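Long-range contacts in putative lipoprotein (Bacteroides fragilis, PDB 3NQI), which is of unknown function but is probably a lipoprotein that may bind lipid at the bacterial cell envelope: residues 210-214 with 239-244; 97-101 with 226-230; 11-17 with 49-55. One frame throughout, in Å; residues are numbered along the deposited sequence.

Contact 1 of 3, residues 210-214 with 239-244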
loop_
_atom_site.group_PDB
_atom_site.type_symbol
_atom_site.label_atom_id
_atom_site.label_comp_id
_atom_site.label_asym_id
_atom_site.label_seq_id
_atom_site.Cartn_x
_atom_site.Cartn_y
_atom_site.Cartn_z
ATOM N N THR A 210 -8.892 -20.544 9.948
ATOM C CA THR A 210 -8.305 -19.584 10.913
ATOM C C THR A 210 -7.460 -18.508 10.219
ATOM O O THR A 210 -7.318 -17.373 10.707
ATOM C CB THR A 210 -7.403 -20.278 11.916
ATOM O OG1 THR A 210 -6.320 -20.904 11.220
ATOM C CG2 THR A 210 -8.153 -21.355 12.722
ATOM N N LYS A 211 -6.923 -18.858 9.050
ATOM C CA LYS A 211 -6.099 -17.963 8.255
ATOM C C LYS A 211 -5.926 -18.531 6.832
ATOM O O LYS A 211 -5.969 -19.735 6.646
ATOM C CB LYS A 211 -4.707 -17.809 8.876
ATOM C CG LYS A 211 -3.966 -19.102 9.057
ATOM C CD LYS A 211 -2.575 -18.861 9.534
ATOM C CE LYS A 211 -1.832 -20.173 9.687
ATOM N NZ LYS A 211 -0.456 -19.944 10.271
ATOM N N PRO A 212 -5.703 -17.667 5.850
ATOM C CA PRO A 212 -5.488 -18.160 4.494
ATOM C C PRO A 212 -4.077 -18.655 4.368
ATOM O O PRO A 212 -3.227 -18.169 5.112
ATOM C CB PRO A 212 -5.662 -16.922 3.649
ATOM C CG PRO A 212 -5.213 -15.794 4.527
ATOM C CD PRO A 212 -5.619 -16.196 5.926
ATOM N N ALA A 213 -3.830 -19.599 3.465
ATOM C CA ALA A 213 -2.441 -19.969 3.096
ATOM C C ALA A 213 -1.816 -18.809 2.293
ATOM O O ALA A 213 -0.636 -18.523 2.422
ATOM C CB ALA A 213 -2.429 -21.249 2.240
ATOM N N LYS A 214 -2.607 -18.136 1.464
ATOM C CA LYS A 214 -2.055 -17.028 0.662
ATOM C C LYS A 214 -3.097 -15.977 0.369
ATOM O O LYS A 214 -4.323 -16.243 0.390
ATOM C CB LYS A 214 -1.312 -17.567 -0.601
ATOM C CG LYS A 214 -2.171 -18.071 -1.700
ATOM C CD LYS A 214 -1.325 -18.473 -2.947
ATOM C CE LYS A 214 -2.214 -19.118 -4.000
ATOM N NZ LYS A 214 -1.466 -19.814 -5.046
ATOM N N GLU A 239 1.156 -12.851 -5.661
ATOM C CA GLU A 239 0.876 -13.698 -4.530
ATOM C C GLU A 239 1.627 -13.255 -3.282
ATOM O O GLU A 239 2.789 -12.917 -3.367
ATOM C CB GLU A 239 1.280 -15.135 -4.837
ATOM C CG GLU A 239 0.592 -15.701 -5.988
ATOM C CD GLU A 239 0.997 -17.189 -6.203
ATOM O OE1 GLU A 239 2.226 -17.483 -6.131
ATOM O OE2 GLU A 239 0.109 -18.018 -6.431
ATOM N N ILE A 240 0.948 -13.314 -2.139
ATOM C CA ILE A 240 1.589 -13.125 -0.821
ATOM C C ILE A 240 1.414 -14.366 0.075
ATOM O O ILE A 240 0.298 -14.711 0.474
ATOM C CB ILE A 240 0.982 -11.891 -0.125
ATOM C CG1 ILE A 240 1.115 -10.644 -1.002
ATOM C CG2 ILE A 240 1.637 -11.659 1.291
ATOM C CD1 ILE A 240 0.265 -9.410 -0.487
ATOM N N GLU A 241 2.486 -15.064 0.382
ATOM C CA GLU A 241 2.374 -16.196 1.301
ATOM C C GLU A 241 2.069 -15.630 2.715
ATOM O O GLU A 241 2.767 -14.753 3.191
ATOM C CB GLU A 241 3.640 -17.072 1.238
ATOM C CG GLU A 241 3.973 -17.619 -0.189
ATOM C CD GLU A 241 2.845 -18.467 -0.855
ATOM O OE1 GLU A 241 2.188 -19.268 -0.145
ATOM O OE2 GLU A 241 2.629 -18.324 -2.099
ATOM N N TYR A 242 0.930 -16.003 3.302
ATOM C CA TYR A 242 0.487 -15.370 4.543
ATOM C C TYR A 242 1.092 -16.077 5.755
ATOM O O TYR A 242 0.848 -17.260 5.964
ATOM C CB TYR A 242 -1.034 -15.300 4.631
ATOM C CG TYR A 242 -1.522 -14.576 5.871
ATOM C CD1 TYR A 242 -1.309 -13.212 6.041
ATOM C CD2 TYR A 242 -2.112 -15.269 6.914
ATOM C CE1 TYR A 242 -1.739 -12.554 7.192
ATOM C CE2 TYR A 242 -2.537 -14.620 8.066
ATOM C CZ TYR A 242 -2.334 -13.269 8.208
ATOM O OH TYR A 242 -2.751 -12.627 9.365
ATOM N N LYS A 243 1.887 -15.357 6.536
ATOM C CA LYS A 243 2.588 -15.924 7.682
ATOM C C LYS A 243 2.092 -15.392 9.002
ATOM O O LYS A 243 1.615 -14.241 9.089
ATOM C CB LYS A 243 4.078 -15.661 7.536
ATOM C CG LYS A 243 4.617 -16.270 6.249
ATOM C CD LYS A 243 6.088 -16.586 6.291
ATOM C CE LYS A 243 6.547 -17.167 4.944
ATOM N NZ LYS A 243 8.030 -17.432 4.940
ATOM N N THR A 244 2.123 -16.246 10.022
ATOM C CA THR A 244 1.769 -15.826 11.388
ATOM C C THR A 244 2.762 -16.397 12.357
ATOM O O THR A 244 3.431 -17.384 12.048
ATOM C CB THR A 244 0.331 -16.290 11.800
ATOM O OG1 THR A 244 0.270 -17.714 11.822
ATOM C CG2 THR A 244 -0.689 -15.771 10.804
HETATM O O HOH W 1 2.486 -19.150 9.066
HETATM O O HOH W 2 -1.148 -19.199 6.348
HETATM O O HOH W 3 1.821 -20.165 -4.560
#

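Contact 2 of 3, residues 97-101 with 226-230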
loop_
_atom_site.group_PDB
_atom_site.type_symbol
_atom_site.label_atom_id
_atom_site.label_comp_id
_atom_site.label_asym_id
_atom_site.label_seq_id
_atom_site.Cartn_x
_atom_site.Cartn_y
_atom_site.Cartn_z
ATOM N N THR A 97 -15.058 1.261 -8.967
ATOM C CA THR A 97 -14.819 0.873 -10.351
ATOM C C THR A 97 -13.445 1.394 -10.785
ATOM O O THR A 97 -13.153 2.586 -10.656
ATOM C CB THR A 97 -15.959 1.393 -11.237
ATOM O OG1 THR A 97 -17.145 0.674 -10.901
ATOM C CG2 THR A 97 -15.666 1.192 -12.710
ATOM N N THR A 98 -12.587 0.499 -11.258
ATOM C CA THR A 98 -11.296 0.906 -11.768
ATOM C C THR A 98 -11.464 1.769 -13.025
ATOM O O THR A 98 -12.303 1.453 -13.887
ATOM C CB THR A 98 -10.477 -0.294 -12.064
ATOM O OG1 THR A 98 -10.123 -0.865 -10.811
ATOM C CG2 THR A 98 -9.234 0.076 -12.882
ATOM N N ASN A 99 -10.740 2.886 -13.103
ATOM C CA ASN A 99 -10.722 3.665 -14.331
ATOM C C ASN A 99 -9.372 3.974 -14.906
ATOM O O ASN A 99 -9.266 4.787 -15.845
ATOM C CB ASN A 99 -11.585 4.938 -14.199
ATOM C CG ASN A 99 -10.961 6.018 -13.277
ATOM O OD1 ASN A 99 -9.861 5.869 -12.750
ATOM N ND2 ASN A 99 -11.681 7.116 -13.101
ATOM N N ALA A 100 -8.350 3.311 -14.402
ATOM C CA ALA A 100 -6.995 3.502 -14.889
ATOM C C ALA A 100 -6.204 2.265 -14.608
ATOM O O ALA A 100 -6.481 1.575 -13.638
ATOM C CB ALA A 100 -6.315 4.740 -14.277
ATOM N N PRO A 101 -5.228 1.957 -15.479
ATOM C CA PRO A 101 -4.334 0.879 -15.236
ATOM C C PRO A 101 -3.070 1.349 -14.492
ATOM O O PRO A 101 -2.538 2.438 -14.802
ATOM C CB PRO A 101 -3.947 0.460 -16.645
ATOM C CG PRO A 101 -3.925 1.757 -17.420
ATOM C CD PRO A 101 -4.951 2.612 -16.788
ATOM N N ASN A 226 -1.607 4.755 -20.404
ATOM C CA ASN A 226 -2.525 4.845 -19.317
ATOM C C ASN A 226 -3.966 4.643 -19.697
ATOM O O ASN A 226 -4.856 5.126 -19.016
ATOM C CB ASN A 226 -2.364 6.213 -18.654
ATOM C CG ASN A 226 -2.587 6.125 -17.154
ATOM O OD1 ASN A 226 -2.068 5.213 -16.523
ATOM N ND2 ASN A 226 -3.365 7.054 -16.589
ATOM N N LYS A 227 -4.213 3.909 -20.781
ATOM C CA LYS A 227 -5.582 3.683 -21.232
ATOM C C LYS A 227 -6.097 2.334 -20.716
ATOM O O LYS A 227 -5.545 1.270 -21.053
ATOM C CB LYS A 227 -5.620 3.732 -22.748
ATOM C CG LYS A 227 -5.368 5.145 -23.340
ATOM C CD LYS A 227 -5.284 5.135 -24.882
ATOM C CE LYS A 227 -4.058 4.375 -25.385
ATOM N NZ LYS A 227 -3.805 4.585 -26.829
ATOM N N LEU A 228 -7.147 2.357 -19.889
ATOM C CA LEU A 228 -7.655 1.113 -19.294
ATOM C C LEU A 228 -8.144 0.134 -20.383
ATOM O O LEU A 228 -7.800 -1.056 -20.361
ATOM C CB LEU A 228 -8.828 1.400 -18.334
ATOM C CG LEU A 228 -9.382 0.233 -17.535
ATOM C CD1 LEU A 228 -8.278 -0.373 -16.641
ATOM C CD2 LEU A 228 -10.567 0.659 -16.675
ATOM N N GLU A 229 -8.937 0.647 -21.319
ATOM C CA GLU A 229 -9.527 -0.157 -22.423
ATOM C C GLU A 229 -8.594 -0.422 -23.599
ATOM O O GLU A 229 -9.041 -0.793 -24.656
ATOM C CB GLU A 229 -10.813 0.485 -22.960
ATOM C CG GLU A 229 -11.915 0.694 -21.916
ATOM C CD GLU A 229 -12.257 -0.586 -21.144
ATOM O OE1 GLU A 229 -12.442 -1.669 -21.776
ATOM O OE2 GLU A 229 -12.334 -0.510 -19.892
ATOM N N ASP A 230 -7.303 -0.246 -23.412
ATOM C CA ASP A 230 -6.319 -0.585 -24.412
ATOM C C ASP A 230 -6.083 -2.109 -24.457
ATOM O O ASP A 230 -6.151 -2.810 -23.429
ATOM C CB ASP A 230 -5.020 0.142 -24.080
ATOM C CG ASP A 230 -4.032 0.111 -25.202
ATOM O OD1 ASP A 230 -4.166 0.908 -26.133
ATOM O OD2 ASP A 230 -3.102 -0.703 -25.128
HETATM O O HOH W 4 -7.607 4.903 -18.543
#

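Contact 3 of 3, residues 11-17 with 49-55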
loop_
_atom_site.group_PDB
_atom_site.type_symbol
_atom_site.label_atom_id
_atom_site.label_comp_id
_atom_site.label_asym_id
_atom_site.label_seq_id
_atom_site.Cartn_x
_atom_site.Cartn_y
_atom_site.Cartn_z
ATOM N N GLN A 11 22.363 4.463 6.830
ATOM C CA GLN A 11 21.111 5.047 6.365
ATOM C C GLN A 11 20.130 3.948 5.963
ATOM O O GLN A 11 20.545 2.863 5.605
ATOM C CB GLN A 11 21.371 5.959 5.163
ATOM C CG GLN A 11 22.200 7.198 5.472
ATOM C CD GLN A 11 22.246 8.186 4.312
ATOM O OE1 GLN A 11 21.759 7.910 3.224
ATOM N NE2 GLN A 11 22.832 9.346 4.552
ATOM N N TRP A 12 18.827 4.229 6.027
ATOM C CA TRP A 12 17.807 3.247 5.678
ATOM C C TRP A 12 16.537 3.970 5.221
ATOM O O TRP A 12 16.255 5.055 5.696
ATOM C CB TRP A 12 17.500 2.365 6.896
ATOM C CG TRP A 12 16.461 1.304 6.640
ATOM C CD1 TRP A 12 16.670 0.112 6.015
ATOM C CD2 TRP A 12 15.065 1.323 7.011
ATOM N NE1 TRP A 12 15.497 -0.601 5.950
ATOM C CE2 TRP A 12 14.501 0.110 6.562
ATOM C CE3 TRP A 12 14.246 2.238 7.675
ATOM C CZ2 TRP A 12 13.161 -0.215 6.761
ATOM C CZ3 TRP A 12 12.900 1.921 7.860
ATOM C CH2 TRP A 12 12.376 0.702 7.406
ATOM N N ALA A 13 15.832 3.411 4.245
ATOM C CA ALA A 13 14.482 3.890 3.916
ATOM C C ALA A 13 13.638 2.665 3.925
ATOM O O ALA A 13 14.157 1.571 3.657
ATOM C CB ALA A 13 14.449 4.566 2.574
ATOM N N GLY A 14 12.358 2.811 4.229
ATOM C CA GLY A 14 11.474 1.672 4.206
ATOM C C GLY A 14 10.146 1.969 4.888
ATOM O O GLY A 14 9.948 3.029 5.474
ATOM N N VAL A 15 9.314 0.948 4.878
ATOM C CA VAL A 15 7.949 0.997 5.361
ATOM C C VAL A 15 8.001 0.665 6.849
ATOM O O VAL A 15 8.663 -0.266 7.257
ATOM C CB VAL A 15 7.102 -0.009 4.585
ATOM C CG1 VAL A 15 5.771 -0.159 5.207
ATOM C CG2 VAL A 15 7.008 0.462 3.108
ATOM N N VAL A 16 7.264 1.421 7.643
ATOM C CA VAL A 16 7.229 1.238 9.092
ATOM C C VAL A 16 5.843 1.484 9.624
ATOM O O VAL A 16 5.075 2.177 9.036
ATOM C CB VAL A 16 8.170 2.238 9.843
ATOM C CG1 VAL A 16 9.585 1.998 9.494
ATOM C CG2 VAL A 16 7.746 3.730 9.594
ATOM N N LYS A 17 5.545 0.911 10.783
ATOM C CA LYS A 17 4.327 1.210 11.485
ATOM C C LYS A 17 4.601 2.493 12.290
ATOM O O LYS A 17 5.721 2.732 12.712
ATOM C CB LYS A 17 3.986 0.080 12.444
ATOM C CG LYS A 17 2.731 0.305 13.243
ATOM C CD LYS A 17 2.549 -0.778 14.303
ATOM C CE LYS A 17 1.254 -0.543 15.080
ATOM N NZ LYS A 17 0.756 -1.791 15.722
HETATM N N MSE A 49 0.505 3.873 9.095
HETATM C CA MSE A 49 1.721 3.340 8.478
HETATM C C MSE A 49 2.472 4.407 7.671
HETATM O O MSE A 49 1.865 5.285 7.155
HETATM C CB MSE A 49 1.354 2.197 7.524
HETATM C CG MSE A 49 0.714 0.972 8.155
HETATM SE SE MSE A 49 2.082 -0.180 8.992
HETATM C CE MSE A 49 3.692 -0.499 7.738
ATOM N N ALA A 50 3.804 4.298 7.505
ATOM C CA ALA A 50 4.583 5.359 6.858
ATOM C C ALA A 50 5.765 4.820 6.084
ATOM O O ALA A 50 6.107 3.685 6.264
ATOM C CB ALA A 50 5.142 6.414 7.944
ATOM N N TYR A 51 6.272 5.609 5.157
ATOM C CA TYR A 51 7.585 5.403 4.544
ATOM C C TYR A 51 8.563 6.452 5.125
ATOM O O TYR A 51 8.308 7.663 5.070
ATOM C CB TYR A 51 7.472 5.539 3.028
ATOM C CG TYR A 51 8.763 5.304 2.299
ATOM C CD1 TYR A 51 9.206 4.022 2.048
ATOM C CD2 TYR A 51 9.544 6.382 1.855
ATOM C CE1 TYR A 51 10.411 3.786 1.360
ATOM C CE2 TYR A 51 10.738 6.157 1.157
ATOM C CZ TYR A 51 11.148 4.859 0.912
ATOM O OH TYR A 51 12.329 4.621 0.256
ATOM N N ILE A 52 9.676 6.011 5.683
ATOM C CA ILE A 52 10.667 6.941 6.220
ATOM C C ILE A 52 12.011 6.715 5.574
ATOM O O ILE A 52 12.265 5.650 5.042
ATOM C CB ILE A 52 10.812 6.862 7.764
ATOM C CG1 ILE A 52 11.335 5.513 8.250
ATOM C CG2 ILE A 52 9.450 7.231 8.461
ATOM C CD1 ILE A 52 11.517 5.497 9.798
ATOM N N TYR A 53 12.824 7.749 5.643
ATOM C CA TYR A 53 14.172 7.772 5.192
ATOM C C TYR A 53 14.969 8.277 6.395
ATOM O O TYR A 53 14.741 9.375 6.910
ATOM C CB TYR A 53 14.248 8.674 3.944
ATOM C CG TYR A 53 15.647 8.913 3.471
ATOM C CD1 TYR A 53 16.631 7.940 3.643
ATOM C CD2 TYR A 53 16.016 10.127 2.882
ATOM C CE1 TYR A 53 17.911 8.151 3.241
ATOM C CE2 TYR A 53 17.327 10.351 2.471
ATOM C CZ TYR A 53 18.263 9.353 2.665
ATOM O OH TYR A 53 19.569 9.509 2.285
ATOM N N CYS A 54 15.901 7.472 6.870
ATOM C CA CYS A 54 16.520 7.779 8.123
ATOM C C CYS A 54 17.990 7.365 8.228
ATOM O O CYS A 54 18.547 6.655 7.360
ATOM C CB CYS A 54 15.704 7.146 9.264
ATOM S SG CYS A 54 15.865 5.333 9.430
ATOM N N GLN A 55 18.621 7.859 9.286
ATOM C CA GLN A 55 19.931 7.344 9.669
ATOM C C GLN A 55 19.979 6.991 11.160
ATOM O O GLN A 55 19.249 7.558 11.979
ATOM C CB GLN A 55 21.074 8.262 9.195
ATOM C CG GLN A 55 21.401 9.481 10.002
ATOM C CD GLN A 55 22.581 10.252 9.419
ATOM O OE1 GLN A 55 22.992 10.031 8.280
ATOM N NE2 GLN A 55 23.129 11.153 10.207
#

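Contact 1 of 3, residues 210-214 with 239-244
Lys214 and Glu241 form an antiparallel, non-hydrogen-bonded pair at the end of a beta-ladder, where the loop after helix 197-207 enters strand 214-221 alongside strand 234-241. The backbone part of this junction is brief: Tyr242 N donates to Ala213 O at 3.1 Å, with an N-H...O angle of 166°, and Lys214 CA approaches Ile240 O at 3.3 Å in a CA-H...O contact. A water bridges Pro212 O and Tyr242 O.

Charge dominates one end. The extended chain of Lys214 runs alongside Glu241 in the same direction and puts NZ 2.8 Å from Glu239 OE2 in a salt bridge; NZ comes to OE2 from above the carboxylate plane, 41° out of it. A second water, bound to Glu239 OE1 and Glu241 OE2 and weakly to Lys214 NZ, links Glu241 indirectly to this bridge.

Ring packing occupies the middle. With CG anti to its backbone N (chi1 -177°), Tyr242 presents a ring edge to Lys211 CB and the Pro212 carbonyl, while its CD2 lies 3.8 Å from Pro212 CD. Leu200 of helix 197-207 touches both Pro212 and Tyr242, and the phenol OH bonds to the backbone O of Glu121, a residue that also belongs to a cadmium site.

At the far end Lys211 and Thr244 meet: OG1 of Thr244 hydrogen-bonds to Glu246 O, to which Lys211 NZ bonds weakly, and Lys211 NZ donates to Thr244 OG1 at 2.8 Å.

Contact 2 of 3, residues 97-101 with 226-230
Leu228 carries CG anti to its backbone N (chi1 -174°), and Thr98 CG2 also lies opposite its own backbone N, chi1 (to OG1) being -71°, which turns this methyl to the leucine. The two side chains meet at about a right angle, Thr98 CG2 lying 3.9 Å from Leu228 CD1. The leucine belongs to a type I beta turn, Lys227 to Asp230, in the loop between strands 214-221 and 234-241; its partner is the loop that follows strand 78-87. The contact is therefore loop-to-loop packing, with no direct hydrogen bond between the segments.

The two leucine methyls divide the work. CD2 sits 3.4 Å from Thr98 O and also touches Asn99 CA, whereas CD1 is equally close to the Thr98 methyl and the carbonyl carbon of Ala100. Farther along, the Pro101 ring lies against the backbone before the turn, its CD 3.4 Å from Asn226 O.

Polar groups are satisfied largely from outside. Pro101 O and Asn226 OD1 are both acceptors, 3.3 Å apart, a closeness consistent with Arg131, whose NH2 bonds to the former and NE to the latter. Asn226 ND2 bonds to Ile181 O of helix 178-183, while Thr98 OG1 and Asn99 OD1 bond to backbone N atoms of strand 165-174.

One water bridges the loops: it donates to Asn99 O at 3.2 Å and to Asn226 O at 2.8 Å, and accepts from Leu228 N at 2.9 Å.

Contact 3 of 3, residues 11-17 with 49-55
Trp12 O receives the shortest hydrogen bond of this strand pair, from Cys54 N at 2.7 Å. The same oxygen also faces the CA-H of Tyr53 and the edge of the Tyr53 ring. Six backbone bonds in all join strands 11-21 and 49-56 as an antiparallel ladder: Trp12 with Cys54, Gly14 with Ile52 and Val16 with Ala50 are the hydrogen-bonded pairs, and the short strand axes run 167° apart.

One face of the ladder carries Gln11, Ala13, Val15, Lys17 and their partners. Tyr53 OH donates to Gln11 OE1 at 2.9 Å from above the amide's carbonyl plane, with amide and ring planes 77° apart, although Gln11 is poorly ordered. Tyr51, its CG anti to the backbone N (chi1 -178°), sends its ring across the neighbouring strand past Gly14 to the Ala13 methyl. At the opposite end the selenomethionine Met49 folds back through two bends, bringing SE to 3.6 Å from Lys17 CA and its methyl against Val15 CG1.

On the other face, Gly14 N lies under the indole of Trp12, offset toward the rim of the ring. Cys54 SG meets the indole at its edge, 3.9 Å from Trp12 CE3. Ile52 CG1 touches Trp12 CZ3, while Ile52 CD1 packs 4.0 Å from Val16 CG1; Phe27 of strand 24-28 touches both Val16 and Ile52.

Backbone bonding thus sets the register, while the faces differ in chemistry. Val16, Ala50, Ile52 and Cys54 supply a buried, largely apolar layer; the other face is mixed, with Val15 and Met49 buried against Ile80 of strand 78-87 at one end and the Gln11-Tyr53 bond adding a polar link at the more exposed end.

Overall arrangement
Along the chain, contact 3 (11-17 with 49-55) closes first; contacts 1 and 2 follow with alternating segments, 97-101, 210-214, 226-230 and 239-244. Centres of contacts 1 and 2 lie 29 Å apart, those of 1 and 3 lie 25 Å apart, and those of 2 and 3 lie 31 Å apart, on opposite sides of the chain's centre. Contacts 1 and 2 share the antiparallel hairpin of strands 214-221 and 234-241: contact 1, just before the C-terminus, lies where the hairpin begins and ends, contact 2 at its connecting loop. Contact 3 pairs the N-terminal strand 11-21 with 49-56. Nearest atoms are about 12 to 20 Å apart, making these separate local junctions in a mainly beta chain.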